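Local coordinates for protein putative branched-chain amino acid ABC transporter (Chromobacterium violaceum, PDB 4PYR) that has the two-lobed, periplasmic-binding-protein-like fold of the LppC lipoproteins, binds glutathione and may regulate the activity of an enzyme, at residues Gln31-Ala36 / Asp256-Ala261; Pro77-Pro82 / Ala94-Leu99; Gln112-Met117 / Ala143-Ala148; Ser121-Leu126 / Gln173-Ala178; Pro223-Pro228 / Thr247-Ala252. All blocks are in the same frame, centred on the assembly; numbering follows the deposited sequence.

Overall arrangement
Contacts 1 and 2 lie in the lobe built on the parallel sheet of five strands. Contacts 3 and 4 lie in the other lobe, on the far side of the chain's centre from contact 1. Contact 5 is nearest the middle, and shares helix 245-265 with contact 1. Contacts 3 and 5 are buried. One packs helix on helix around alanine and tryptophan and adds a salt bridge; the other centres on three aromatic rings. Contacts 1, 2 and 4 are partly buried. Contact 4 is richest in hydrogen bonds, with five; contacts 1 and 2 each have one, from a serine-tyrosine hydroxyl pair and an asparagine amide. Contacts 3 and 4 touch each other.

Contact 1. Residues Gln31-Ala36 / Asp256-Ala261; sequences QVDQSA and DAYRLA
Tyr258 holds CG opposite its backbone N (chi1 174°), and this sends the ring out from helix 245-265 to the end of helix 16-33. Ser35 turns OG in between its own N and carbonyl carbon (chi1 46°) to meet the phenol. The contact thus ties the first helix of the periplasmic-binding-like fold to a late helix that returns to the same lobe. Helix 16-33 stops at Asp33; Gln34, with positive phi, starts the turn into strand 36-42. Ser35 OG and Tyr258 OH are 2.7 Å apart and hydrogen-bonded, with OG near the plane of the ring at its edge. Asp33 CB comes obliquely to the ring, 3.7 Å from Tyr258 CE2. The Asp33 carboxylate is turned 57° from the ring plane, and its OD2 is bonded to Tyr236. Arg259 faces Asp33 mainly with its aliphatic part: Arg259 CG is 4.0 Å from Asp33 OD2. The charged end of Arg259 pairs instead with Asp276 and, within its own helix, with Asp256 (Arg259 NH1 to Asp256 OD1, 3.1 Å). Ala36 CB also comes obliquely to the ring, 4.1 Å from Tyr258 CE1.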
# COMPACT_ATOMS: atom_id res chain seq x y z
N GLN A 31 9.39 -17.62 9.95
CA GLN A 31 10.30 -18.72 9.75
C GLN A 31 11.75 -18.26 9.48
O GLN A 31 12.68 -18.91 9.91
CB GLN A 31 9.77 -19.59 8.62
CG GLN A 31 8.56 -20.37 9.07
CD GLN A 31 7.83 -21.07 7.94
OE1 GLN A 31 8.38 -21.24 6.85
NE2 GLN A 31 6.58 -21.47 8.21
N VAL A 32 11.91 -17.14 8.82
CA VAL A 32 13.22 -16.60 8.53
C VAL A 32 13.80 -15.91 9.75
O VAL A 32 14.89 -16.22 10.19
CB VAL A 32 13.18 -15.62 7.36
CG1 VAL A 32 14.51 -14.93 7.22
CG2 VAL A 32 12.87 -16.35 6.07
N ASP A 33 13.04 -14.98 10.29
CA ASP A 33 13.58 -14.11 11.31
C ASP A 33 13.64 -14.77 12.67
O ASP A 33 14.54 -14.45 13.45
CB ASP A 33 12.70 -12.85 11.40
CG ASP A 33 12.92 -11.89 10.26
OD1 ASP A 33 13.74 -12.12 9.34
OD2 ASP A 33 12.29 -10.85 10.33
N GLN A 34 12.68 -15.64 12.99
CA GLN A 34 12.69 -16.41 14.27
C GLN A 34 12.88 -15.60 15.51
O GLN A 34 13.56 -16.02 16.47
CB GLN A 34 13.73 -17.43 14.23
CG GLN A 34 13.35 -18.46 13.23
CD GLN A 34 14.54 -19.24 12.99
OE1 GLN A 34 14.84 -20.13 13.79
NE2 GLN A 34 15.36 -18.79 12.04
N SER A 35 12.23 -14.45 15.45
CA SER A 35 12.29 -13.46 16.50
C SER A 35 10.98 -13.42 17.32
O SER A 35 10.86 -12.63 18.26
CB SER A 35 12.63 -12.11 15.83
OG SER A 35 11.81 -11.93 14.67
N ALA A 36 10.02 -14.31 17.01
CA ALA A 36 8.72 -14.32 17.68
C ALA A 36 7.99 -15.64 17.48
O ALA A 36 8.23 -16.39 16.51
CB ALA A 36 7.82 -13.19 17.16
N ASP A 256 6.06 -7.51 6.14
CA ASP A 256 6.33 -6.27 6.92
C ASP A 256 5.48 -6.15 8.19
O ASP A 256 5.95 -5.54 9.16
CB ASP A 256 6.16 -5.04 6.07
CG ASP A 256 7.35 -4.75 5.17
OD1 ASP A 256 8.40 -5.43 5.26
OD2 ASP A 256 7.25 -3.81 4.38
N ALA A 257 4.30 -6.75 8.22
CA ALA A 257 3.44 -6.71 9.44
C ALA A 257 4.17 -7.49 10.56
O ALA A 257 4.22 -7.05 11.71
CB ALA A 257 2.05 -7.30 9.17
N TYR A 258 4.70 -8.68 10.21
CA TYR A 258 5.49 -9.45 11.12
C TYR A 258 6.66 -8.59 11.63
O TYR A 258 6.88 -8.49 12.85
CB TYR A 258 6.06 -10.68 10.46
CG TYR A 258 7.00 -11.38 11.41
CD1 TYR A 258 6.54 -12.33 12.26
CD2 TYR A 258 8.38 -11.11 11.42
CE1 TYR A 258 7.41 -13.02 13.13
CE2 TYR A 258 9.24 -11.76 12.29
CZ TYR A 258 8.75 -12.70 13.14
OH TYR A 258 9.58 -13.34 14.04
N ARG A 259 7.40 -7.94 10.71
CA ARG A 259 8.60 -7.21 11.10
C ARG A 259 8.29 -6.04 11.99
O ARG A 259 9.01 -5.81 12.96
CB ARG A 259 9.38 -6.76 9.89
CG ARG A 259 9.84 -7.96 9.02
CD ARG A 259 10.45 -7.56 7.66
NE ARG A 259 11.66 -6.75 7.80
CZ ARG A 259 12.09 -5.83 6.97
NH1 ARG A 259 11.40 -5.51 5.87
NH2 ARG A 259 13.22 -5.20 7.22
N LEU A 260 7.24 -5.30 11.64
CA LEU A 260 6.79 -4.16 12.48
C LEU A 260 6.29 -4.61 13.82
O LEU A 260 6.59 -3.97 14.85
CB LEU A 260 5.71 -3.36 11.80
CG LEU A 260 6.13 -2.38 10.75
CD1 LEU A 260 4.85 -1.76 10.19
CD2 LEU A 260 7.00 -1.30 11.34
N ALA A 261 5.53 -5.70 13.86
CA ALA A 261 5.03 -6.24 15.13
C ALA A 261 6.16 -6.54 16.07
O ALA A 261 6.10 -6.19 17.26
CB ALA A 261 4.21 -7.48 14.90

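Contact 2. Residues Pro77-Pro82 / Ala94-Leu99; sequences PSVTVP and AANPKL
Asn96 ND2 is held by two backbone carbonyls, Val79 O across the contact and Ala76 O just before the segment 77-82. The bond from Asn96 ND2 to Val79 O is 3.1 Å long and fairly straight, at 164°. The carbonyl oxygen lies in the plane of the amide. Asn96 chi1 is near trans (-169°), which carries the amide toward the 77-82 loop. The other amide atom works within its own segment. Asn96 OD1 accepts from Lys98 N at 3.1 Å, making an Asx turn. This overlaps a type I beta turn from Asn96 to Leu99. One side chain therefore fixes the turn and fastens it to the neighbouring loop, which should hold the amide in one orientation.

Val79 packs beside the amide, with Val79 CB 3.4 Å from Asn96 ND2. Val79 CG1 lies 3.9 Å from Lys98 CB. The Lys98 chain reaches over the 77-82 loop, crossing Val79 and Pro82 at a slant, and bends at chi3 and chi4. Lys98 CE comes to 3.2 Å from Thr80 O. Lys98 O receives a CA-H contact from Pro82 CA at 3.4 Å. Further out, Pro77 CG rests 4.1 Å from Ala94 CB.

The two loops lead into adjacent parallel strands, 83-85 and 99-101, the latter an outermost strand of the five-stranded sheet. Pro82 is backbone-bonded to Val63 and Lys98 to Thr83. Helix 48-57 flanks the 77-82 loop, where Tyr52 meets Val79.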
# COMPACT_ATOMS: atom_id res chain seq x y z
N PRO A 77 -11.47 0.44 21.32
CA PRO A 77 -11.53 0.77 22.78
C PRO A 77 -10.90 -0.30 23.67
O PRO A 77 -10.48 0.01 24.79
CB PRO A 77 -13.05 0.90 23.09
CG PRO A 77 -13.68 1.14 21.75
CD PRO A 77 -12.82 0.47 20.72
N SER A 78 -10.84 -1.53 23.16
CA SER A 78 -10.31 -2.66 23.93
C SER A 78 -8.80 -2.90 23.71
O SER A 78 -8.18 -3.75 24.38
CB SER A 78 -11.15 -3.93 23.63
OG SER A 78 -12.52 -3.63 23.86
N VAL A 79 -8.21 -2.12 22.82
CA VAL A 79 -6.79 -2.33 22.45
C VAL A 79 -5.90 -2.01 23.63
O VAL A 79 -5.93 -0.89 24.20
CB VAL A 79 -6.37 -1.56 21.17
CG1 VAL A 79 -4.85 -1.49 21.01
CG2 VAL A 79 -6.98 -2.27 19.96
N THR A 80 -5.17 -3.04 24.05
CA THR A 80 -4.30 -2.89 25.24
C THR A 80 -2.85 -3.32 25.03
O THR A 80 -2.02 -3.07 25.88
CB THR A 80 -4.82 -3.71 26.40
OG1 THR A 80 -4.92 -5.07 25.97
CG2 THR A 80 -6.17 -3.18 26.88
N VAL A 81 -2.57 -3.98 23.91
CA VAL A 81 -1.20 -4.21 23.48
C VAL A 81 -1.03 -3.58 22.08
O VAL A 81 -2.02 -3.33 21.38
CB VAL A 81 -0.84 -5.71 23.44
CG1 VAL A 81 -1.05 -6.35 24.77
CG2 VAL A 81 -1.56 -6.46 22.31
N PRO A 82 0.22 -3.26 21.70
CA PRO A 82 0.43 -2.66 20.41
C PRO A 82 -0.25 -3.48 19.35
O PRO A 82 -0.04 -4.70 19.33
CB PRO A 82 1.94 -2.63 20.27
CG PRO A 82 2.46 -2.62 21.66
CD PRO A 82 1.49 -3.50 22.41
N ALA A 94 -12.21 4.74 17.79
CA ALA A 94 -11.80 5.44 19.00
C ALA A 94 -10.29 5.68 18.97
O ALA A 94 -9.52 4.82 18.60
CB ALA A 94 -12.18 4.64 20.25
N ALA A 95 -9.90 6.88 19.39
CA ALA A 95 -8.48 7.16 19.55
C ALA A 95 -7.91 6.19 20.59
O ALA A 95 -8.52 5.94 21.65
CB ALA A 95 -8.25 8.58 19.98
N ASN A 96 -6.72 5.69 20.29
CA ASN A 96 -6.03 4.70 21.12
C ASN A 96 -4.57 4.64 20.69
O ASN A 96 -4.26 4.28 19.56
CB ASN A 96 -6.67 3.32 21.03
CG ASN A 96 -6.12 2.36 22.09
OD1 ASN A 96 -4.93 2.37 22.39
ND2 ASN A 96 -6.98 1.51 22.61
N PRO A 97 -3.65 4.98 21.59
CA PRO A 97 -2.27 5.20 21.16
C PRO A 97 -1.48 3.95 20.90
O PRO A 97 -0.38 4.04 20.35
CB PRO A 97 -1.66 6.00 22.34
CG PRO A 97 -2.48 5.59 23.51
CD PRO A 97 -3.87 5.54 22.95
N LYS A 98 -2.06 2.79 21.23
CA LYS A 98 -1.45 1.51 20.94
C LYS A 98 -1.98 0.91 19.65
O LYS A 98 -1.54 -0.16 19.30
CB LYS A 98 -1.73 0.52 22.06
CG LYS A 98 -1.08 0.90 23.36
CD LYS A 98 -1.36 -0.22 24.36
CE LYS A 98 -0.08 -0.73 25.00
NZ LYS A 98 0.15 -0.01 26.27
N LEU A 99 -2.90 1.59 18.99
CA LEU A 99 -3.46 1.13 17.72
C LEU A 99 -2.82 1.85 16.55
O LEU A 99 -2.92 3.04 16.41
CB LEU A 99 -4.98 1.32 17.71
CG LEU A 99 -5.72 0.82 16.46
CD1 LEU A 99 -5.37 -0.64 16.19
CD2 LEU A 99 -7.23 1.05 16.53

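Contact 3. Residues Gln112-Met117 / Ala143-Ala148; sequences QLARLM and ADEWRA
Helices 106-119 and 133-150 pass each other at 8.4 Å between the axes of these short segments. Their N-to-C directions run roughly the same way, with a signed crossing angle of -41°. The backbones are nearest at Ala114 and Trp146, whose CA atoms are 5.6 Å apart. The small side chain of Ala114 permits this approach.

Ala114 CB fits beside the chain of Glu145, 3.9 Å from Glu145 CG. The indole of Trp146 reaches round the other side. Trp146 CZ3 lies 3.6 Å from Ala114 O, approached obliquely. Met117, present as selenomethionine, places CB near the plane of the indole at its edge, 4.0 Å from Trp146 CZ3. With a trans first torsion (chi1 -171°), the Trp146 ring extends into the groove between the helices.

A salt bridge closes the more exposed side. Arg115 NH1 donates to Glu145 OE2 at 2.9 Å. The acceptor lies in the guanidinium plane, but the donor sits above the carboxylate plane. The two planes are 87° apart, and a single N-H makes this bond.

Both helices flank strand 125-129, one before it in the chain and one after. Met117 and Trp146 rest on Pro125 of that strand. Met117 also reaches Tyr200 of strand 199-201, and Arg118 makes a cation-pi contact with Trp146.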
# COMPACT_ATOMS: atom_id res chain seq x y z
N GLN A 112 3.22 10.44 -3.37
CA GLN A 112 4.58 10.21 -3.75
C GLN A 112 4.89 10.43 -5.20
O GLN A 112 5.92 11.01 -5.51
CB GLN A 112 4.95 8.83 -3.36
CG GLN A 112 5.15 8.75 -1.86
CD GLN A 112 5.57 7.36 -1.53
OE1 GLN A 112 6.65 6.92 -1.98
NE2 GLN A 112 4.69 6.62 -0.84
N LEU A 113 3.98 10.01 -6.07
CA LEU A 113 4.23 10.21 -7.48
C LEU A 113 4.38 11.71 -7.82
O LEU A 113 5.24 12.08 -8.60
CB LEU A 113 3.12 9.60 -8.31
CG LEU A 113 3.45 9.49 -9.79
CD1 LEU A 113 4.54 8.46 -10.00
CD2 LEU A 113 2.16 9.15 -10.51
N ALA A 114 3.56 12.55 -7.20
CA ALA A 114 3.72 13.96 -7.39
C ALA A 114 5.08 14.42 -6.93
O ALA A 114 5.71 15.21 -7.60
CB ALA A 114 2.63 14.72 -6.66
N ARG A 115 5.52 13.96 -5.74
CA ARG A 115 6.85 14.28 -5.27
C ARG A 115 7.98 13.79 -6.18
O ARG A 115 8.95 14.53 -6.41
CB ARG A 115 7.00 13.80 -3.82
CG ARG A 115 6.04 14.52 -2.86
CD ARG A 115 6.44 14.34 -1.41
NE ARG A 115 6.16 13.00 -0.92
CZ ARG A 115 5.01 12.64 -0.32
NH1 ARG A 115 4.01 13.50 -0.16
NH2 ARG A 115 4.86 11.39 0.09
N LEU A 116 7.83 12.58 -6.73
CA LEU A 116 8.82 12.02 -7.68
C LEU A 116 8.94 12.90 -8.90
O LEU A 116 10.04 13.19 -9.41
CB LEU A 116 8.45 10.58 -8.14
CG LEU A 116 9.29 9.97 -9.29
CD1 LEU A 116 10.75 9.80 -8.91
CD2 LEU A 116 8.70 8.63 -9.69
N MSE A 117 7.78 13.31 -9.40
CA MSE A 117 7.81 14.12 -10.59
C MSE A 117 8.39 15.47 -10.39
O MSE A 117 9.07 16.00 -11.28
CB MSE A 117 6.40 14.13 -11.12
CG MSE A 117 6.04 12.83 -11.85
SE MSE A 117 4.18 12.71 -12.39
CE MSE A 117 4.44 13.63 -14.12
N ALA A 143 -3.23 15.63 -7.34
CA ALA A 143 -3.46 17.02 -7.61
C ALA A 143 -3.28 17.85 -6.33
O ALA A 143 -2.67 18.91 -6.36
CB ALA A 143 -4.84 17.20 -8.16
N ASP A 144 -3.77 17.32 -5.23
CA ASP A 144 -3.62 18.07 -3.95
C ASP A 144 -2.15 18.21 -3.57
O ASP A 144 -1.70 19.29 -3.06
CB ASP A 144 -4.38 17.37 -2.83
CG ASP A 144 -5.89 17.62 -2.89
OD1 ASP A 144 -6.35 18.47 -3.69
OD2 ASP A 144 -6.65 16.95 -2.17
N GLU A 145 -1.40 17.11 -3.70
CA GLU A 145 0.01 17.12 -3.38
C GLU A 145 0.80 18.06 -4.30
O GLU A 145 1.65 18.81 -3.86
CB GLU A 145 0.58 15.71 -3.42
CG GLU A 145 2.02 15.64 -2.89
CD GLU A 145 2.14 15.88 -1.39
OE1 GLU A 145 1.21 15.67 -0.57
OE2 GLU A 145 3.27 16.20 -1.00
N TRP A 146 0.52 18.01 -5.60
CA TRP A 146 1.18 18.88 -6.57
C TRP A 146 0.96 20.35 -6.19
O TRP A 146 1.89 21.15 -6.17
CB TRP A 146 0.62 18.63 -8.04
CG TRP A 146 1.45 19.35 -9.03
CD1 TRP A 146 1.26 20.60 -9.53
CD2 TRP A 146 2.67 18.88 -9.58
NE1 TRP A 146 2.30 20.95 -10.35
CE2 TRP A 146 3.17 19.89 -10.42
CE3 TRP A 146 3.39 17.68 -9.46
CZ2 TRP A 146 4.39 19.78 -11.09
CZ3 TRP A 146 4.56 17.56 -10.12
CH2 TRP A 146 5.06 18.61 -10.93
N ARG A 147 -0.29 20.70 -5.93
CA ARG A 147 -0.61 22.08 -5.53
C ARG A 147 0.16 22.52 -4.26
O ARG A 147 0.69 23.64 -4.21
CB ARG A 147 -2.14 22.30 -5.35
CG ARG A 147 -2.55 23.77 -5.22
CD ARG A 147 -3.93 23.90 -4.59
NE ARG A 147 -4.99 23.38 -5.50
CZ ARG A 147 -5.68 24.13 -6.37
NH1 ARG A 147 -5.43 25.43 -6.48
NH2 ARG A 147 -6.61 23.60 -7.14
N ALA A 148 0.22 21.62 -3.27
CA ALA A 148 0.92 21.88 -2.02
C ALA A 148 2.39 22.21 -2.27
O ALA A 148 2.94 23.12 -1.70
CB ALA A 148 0.78 20.69 -1.04

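Contact 4. Residues Ser121-Leu126 / Gln173-Ala178; sequences SRAAPL and QADAVA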
# COMPACT_ATOMS: atom_id res chain seq x y z
N SER A 121 12.04 17.27 -12.06
CA SER A 121 11.94 18.58 -12.74
C SER A 121 10.89 18.66 -13.82
O SER A 121 11.08 19.34 -14.84
CB SER A 121 13.29 19.04 -13.32
OG SER A 121 14.27 19.20 -12.32
N ARG A 122 9.78 17.96 -13.61
CA ARG A 122 8.64 18.09 -14.51
C ARG A 122 7.94 19.36 -14.12
O ARG A 122 7.39 19.44 -13.05
CB ARG A 122 7.70 16.90 -14.39
CG ARG A 122 8.38 15.55 -14.61
CD ARG A 122 9.40 15.61 -15.72
NE ARG A 122 9.94 14.27 -15.97
CZ ARG A 122 10.91 14.01 -16.82
NH1 ARG A 122 11.45 14.98 -17.54
NH2 ARG A 122 11.34 12.76 -16.96
N ALA A 123 7.99 20.37 -14.97
CA ALA A 123 7.44 21.68 -14.63
C ALA A 123 5.97 21.85 -14.99
O ALA A 123 5.26 22.67 -14.39
CB ALA A 123 8.25 22.77 -15.30
N ALA A 124 5.52 21.10 -15.98
CA ALA A 124 4.18 21.28 -16.52
C ALA A 124 3.59 19.93 -16.90
O ALA A 124 3.32 19.66 -18.06
CB ALA A 124 4.21 22.24 -17.70
N PRO A 125 3.40 19.05 -15.92
CA PRO A 125 2.82 17.76 -16.26
C PRO A 125 1.33 17.87 -16.51
O PRO A 125 0.65 18.78 -16.03
CB PRO A 125 3.06 16.93 -15.02
CG PRO A 125 3.04 17.96 -13.92
CD PRO A 125 3.74 19.13 -14.49
N LEU A 126 0.82 16.92 -17.28
CA LEU A 126 -0.60 16.73 -17.43
C LEU A 126 -1.04 15.51 -16.66
O LEU A 126 -0.53 14.41 -16.88
CB LEU A 126 -0.94 16.52 -18.90
CG LEU A 126 -2.42 16.22 -19.20
CD1 LEU A 126 -3.30 17.43 -18.88
CD2 LEU A 126 -2.65 15.74 -20.63
N GLN A 173 1.61 19.80 -25.01
CA GLN A 173 2.09 21.02 -24.37
C GLN A 173 2.75 20.74 -23.02
O GLN A 173 3.24 21.66 -22.36
CB GLN A 173 0.93 21.98 -24.15
CG GLN A 173 0.11 22.30 -25.39
CD GLN A 173 -1.20 22.95 -25.05
OE1 GLN A 173 -1.39 23.45 -23.95
NE2 GLN A 173 -2.13 22.95 -26.00
N ALA A 174 2.70 19.49 -22.59
CA ALA A 174 3.19 19.06 -21.27
C ALA A 174 4.61 18.51 -21.35
O ALA A 174 5.04 18.00 -22.39
CB ALA A 174 2.27 18.02 -20.71
N ASP A 175 5.34 18.58 -20.24
CA ASP A 175 6.68 17.97 -20.19
C ASP A 175 6.69 16.59 -19.51
O ASP A 175 7.76 15.95 -19.40
CB ASP A 175 7.74 18.93 -19.61
CG ASP A 175 7.56 19.20 -18.14
OD1 ASP A 175 6.50 18.89 -17.59
OD2 ASP A 175 8.53 19.72 -17.52
N ALA A 176 5.51 16.13 -19.10
CA ALA A 176 5.31 14.76 -18.64
C ALA A 176 3.82 14.49 -18.50
O ALA A 176 3.02 15.43 -18.40
CB ALA A 176 6.00 14.53 -17.31
N VAL A 177 3.47 13.22 -18.44
CA VAL A 177 2.10 12.80 -18.20
C VAL A 177 2.04 11.94 -16.94
O VAL A 177 2.81 11.01 -16.81
CB VAL A 177 1.51 12.06 -19.40
CG1 VAL A 177 0.10 11.57 -19.11
CG2 VAL A 177 1.56 12.98 -20.57
N ALA A 178 1.10 12.25 -16.05
CA ALA A 178 0.84 11.43 -14.88
C ALA A 178 -0.47 10.71 -15.08
O ALA A 178 -1.45 11.36 -15.39
CB ALA A 178 0.74 12.33 -13.65
O HOH W 1 11.02 17.92 -17.61
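Asp175 grips two successive backbone N-H groups of the loop after helix 106-119. Asp175 OD2 takes Ala123 N at 2.7 Å with the syn lone pair. Asp175 OD1 takes Ala124 N at 2.9 Å, from above the carboxylate plane. The side chain folds back for this, with CG between the backbone N and the carbonyl carbon (chi1 70°). Asp175 N returns a bond to Ala124 O at 3.2 Å, so the two loops are bonded in both directions.

The strands then begin to pair. Leu126 N donates to Ala176 O at 2.9 Å, and Ala178 N to Leu126 O at 2.8 Å. Leu126 CB meets Ala174 CB at 4.0 Å. Arg122 bends at chi2 and lays its CG 3.7 Å from Ala176 CB.

In the next shell, a water accepts from Arg122 NH1 and donates to Asp175 OD2. It bridges the two groups, whose charged atoms, Arg122 NH1 and Asp175 OD2, are 5.6 Å apart. Arg122 NE is held by Tyr200 OH. Ser121, with positive phi, is the C-prime residue of a Schellman motif that ends the helix and sets the direction of the loop.

Strand 125-129 lies between 155-158 and 176-180, all parallel. Strands 125-129 and 155-158, joined by helix 133-150, form a beta-alpha-beta unit, as in the alpha/beta lobes of periplasmic binding proteins.

Contact 5. Residues Pro223-Pro228 / Thr247-Ala252; sequences PWFLMP and TERLYA
Trp224 has Ala252 CB over one face, and Glu248 at its edge. The Ala252 methyl makes a CH-pi contact, with Ala252 CB 4.1 Å from the centroid of the five-membered ring and 19° off its normal. Tyr251 comes to the six-membered end, where Trp224 CZ2 is 3.6 Å from Tyr251 CE2. Those two ring planes are inclined at 47°, an oblique pairing. The Phe225 ring has Trp224 CD1 over one face, offset toward the rim. Phe225 CE2 is 3.5 Å from Arg249 CG, at the ring's edge. Glu248 OE1 also lies in its plane.

Glu248 lies alongside the edges of both rings. Trp224 NE1 donates to Glu248 OE2 at 2.8 Å and 146°, on the anti side of the carboxylate but tilted out of its plane. The chain of Glu248 is extended, and Glu248 CG lies 3.7 Å from Phe225 CE1. The hydrogen bond, with the contacts on the ring, should help fix the indole's rotation. Arg238 lies near as well: it makes a cation-pi contact with Trp224 and a long, weak ion pair with Glu248.

Other polar ends are held from outside. Arg249 forms a salt bridge with Asp221, and Tyr251 OH bonds to Pro237 O. The side chain of Arg249 is about 8 Å from bound glutathione and near that of Leu104 in its site. Short helix 223-226 follows strand 218-220 of the eight-stranded sheet, while helix 245-265 packs on helix 16-33 in the other lobe. The chain thus changes lobe between the segments, consistent with the interlobe crossings of the periplasmic binding protein fold.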
# COMPACT_ATOMS: atom_id res chain seq x y z
N PRO A 223 9.58 -2.28 -3.03
CA PRO A 223 10.91 -2.94 -3.16
C PRO A 223 10.79 -4.43 -3.46
O PRO A 223 11.62 -4.98 -4.23
CB PRO A 223 11.53 -2.72 -1.77
CG PRO A 223 10.92 -1.46 -1.34
CD PRO A 223 9.48 -1.49 -1.79
N TRP A 224 9.74 -5.06 -2.93
CA TRP A 224 9.52 -6.47 -3.15
C TRP A 224 9.56 -6.84 -4.66
O TRP A 224 10.05 -7.94 -5.02
CB TRP A 224 8.18 -6.87 -2.54
CG TRP A 224 7.92 -8.35 -2.60
CD1 TRP A 224 6.95 -8.98 -3.32
CD2 TRP A 224 8.59 -9.36 -1.85
NE1 TRP A 224 7.00 -10.34 -3.08
CE2 TRP A 224 7.99 -10.59 -2.17
CE3 TRP A 224 9.65 -9.35 -0.96
CZ2 TRP A 224 8.44 -11.79 -1.65
CZ3 TRP A 224 10.08 -10.54 -0.43
CH2 TRP A 224 9.48 -11.73 -0.77
N PHE A 225 9.03 -5.95 -5.50
CA PHE A 225 9.06 -6.14 -6.96
C PHE A 225 10.25 -5.44 -7.63
O PHE A 225 10.83 -5.96 -8.60
CB PHE A 225 7.76 -5.59 -7.59
CG PHE A 225 6.50 -6.22 -7.04
CD1 PHE A 225 6.26 -7.55 -7.11
CD2 PHE A 225 5.55 -5.43 -6.44
CE1 PHE A 225 5.10 -8.11 -6.61
CE2 PHE A 225 4.40 -5.97 -5.90
CZ PHE A 225 4.16 -7.30 -6.00
N LEU A 226 10.60 -4.25 -7.18
CA LEU A 226 11.52 -3.39 -7.92
C LEU A 226 13.00 -3.48 -7.51
O LEU A 226 13.84 -2.95 -8.23
CB LEU A 226 11.06 -1.93 -7.83
CG LEU A 226 9.71 -1.65 -8.45
CD1 LEU A 226 9.34 -0.20 -8.26
CD2 LEU A 226 9.71 -2.03 -9.93
N MSE A 227 13.29 -4.05 -6.34
CA MSE A 227 14.64 -4.02 -5.79
C MSE A 227 15.02 -5.40 -5.33
O MSE A 227 15.06 -5.68 -4.14
CB MSE A 227 14.62 -3.03 -4.62
CG MSE A 227 14.42 -1.61 -5.11
SE MSE A 227 14.54 -0.40 -3.54
CE MSE A 227 16.45 -0.62 -3.11
N PRO A 228 15.31 -6.32 -6.28
CA PRO A 228 15.65 -7.69 -5.91
C PRO A 228 16.83 -7.78 -4.94
O PRO A 228 16.85 -8.69 -4.10
CB PRO A 228 16.01 -8.36 -7.25
CG PRO A 228 15.88 -7.32 -8.30
CD PRO A 228 15.18 -6.13 -7.73
N THR A 247 -2.31 -9.55 -5.28
CA THR A 247 -2.20 -10.55 -4.23
C THR A 247 -0.81 -10.68 -3.57
O THR A 247 -0.68 -10.76 -2.35
CB THR A 247 -2.62 -11.91 -4.75
OG1 THR A 247 -3.91 -11.80 -5.36
CG2 THR A 247 -2.68 -12.91 -3.67
N GLU A 248 0.24 -10.74 -4.39
CA GLU A 248 1.60 -10.76 -3.90
C GLU A 248 1.90 -9.52 -3.05
O GLU A 248 2.69 -9.61 -2.12
CB GLU A 248 2.58 -10.86 -5.05
CG GLU A 248 3.99 -11.03 -4.54
CD GLU A 248 4.93 -11.71 -5.52
OE1 GLU A 248 4.57 -11.91 -6.69
OE2 GLU A 248 6.05 -12.05 -5.07
N ARG A 249 1.25 -8.38 -3.34
CA ARG A 249 1.40 -7.22 -2.46
C ARG A 249 0.92 -7.59 -1.06
O ARG A 249 1.48 -7.07 -0.11
CB ARG A 249 0.71 -5.94 -2.97
CG ARG A 249 1.45 -5.27 -4.14
CD ARG A 249 0.89 -3.93 -4.61
NE ARG A 249 1.52 -3.67 -5.88
CZ ARG A 249 0.97 -3.98 -7.05
NH1 ARG A 249 -0.27 -4.47 -7.12
NH2 ARG A 249 1.65 -3.78 -8.17
N LEU A 250 -0.09 -8.45 -0.95
CA LEU A 250 -0.62 -8.84 0.37
C LEU A 250 0.33 -9.77 1.09
O LEU A 250 0.44 -9.73 2.30
CB LEU A 250 -2.00 -9.48 0.30
CG LEU A 250 -3.10 -8.61 -0.29
CD1 LEU A 250 -4.34 -9.45 -0.59
CD2 LEU A 250 -3.43 -7.47 0.67
N TYR A 251 1.04 -10.61 0.36
CA TYR A 251 2.09 -11.46 0.94
C TYR A 251 3.20 -10.60 1.53
O TYR A 251 3.63 -10.81 2.70
CB TYR A 251 2.63 -12.38 -0.16
CG TYR A 251 3.78 -13.29 0.24
CD1 TYR A 251 3.54 -14.52 0.87
CD2 TYR A 251 5.10 -12.95 -0.04
CE1 TYR A 251 4.59 -15.39 1.19
CE2 TYR A 251 6.17 -13.78 0.30
CZ TYR A 251 5.92 -15.00 0.90
OH TYR A 251 6.96 -15.85 1.23
N ALA A 252 3.62 -9.59 0.77
CA ALA A 252 4.67 -8.68 1.20
C ALA A 252 4.16 -7.88 2.38
O ALA A 252 4.93 -7.59 3.29
CB ALA A 252 5.12 -7.77 0.06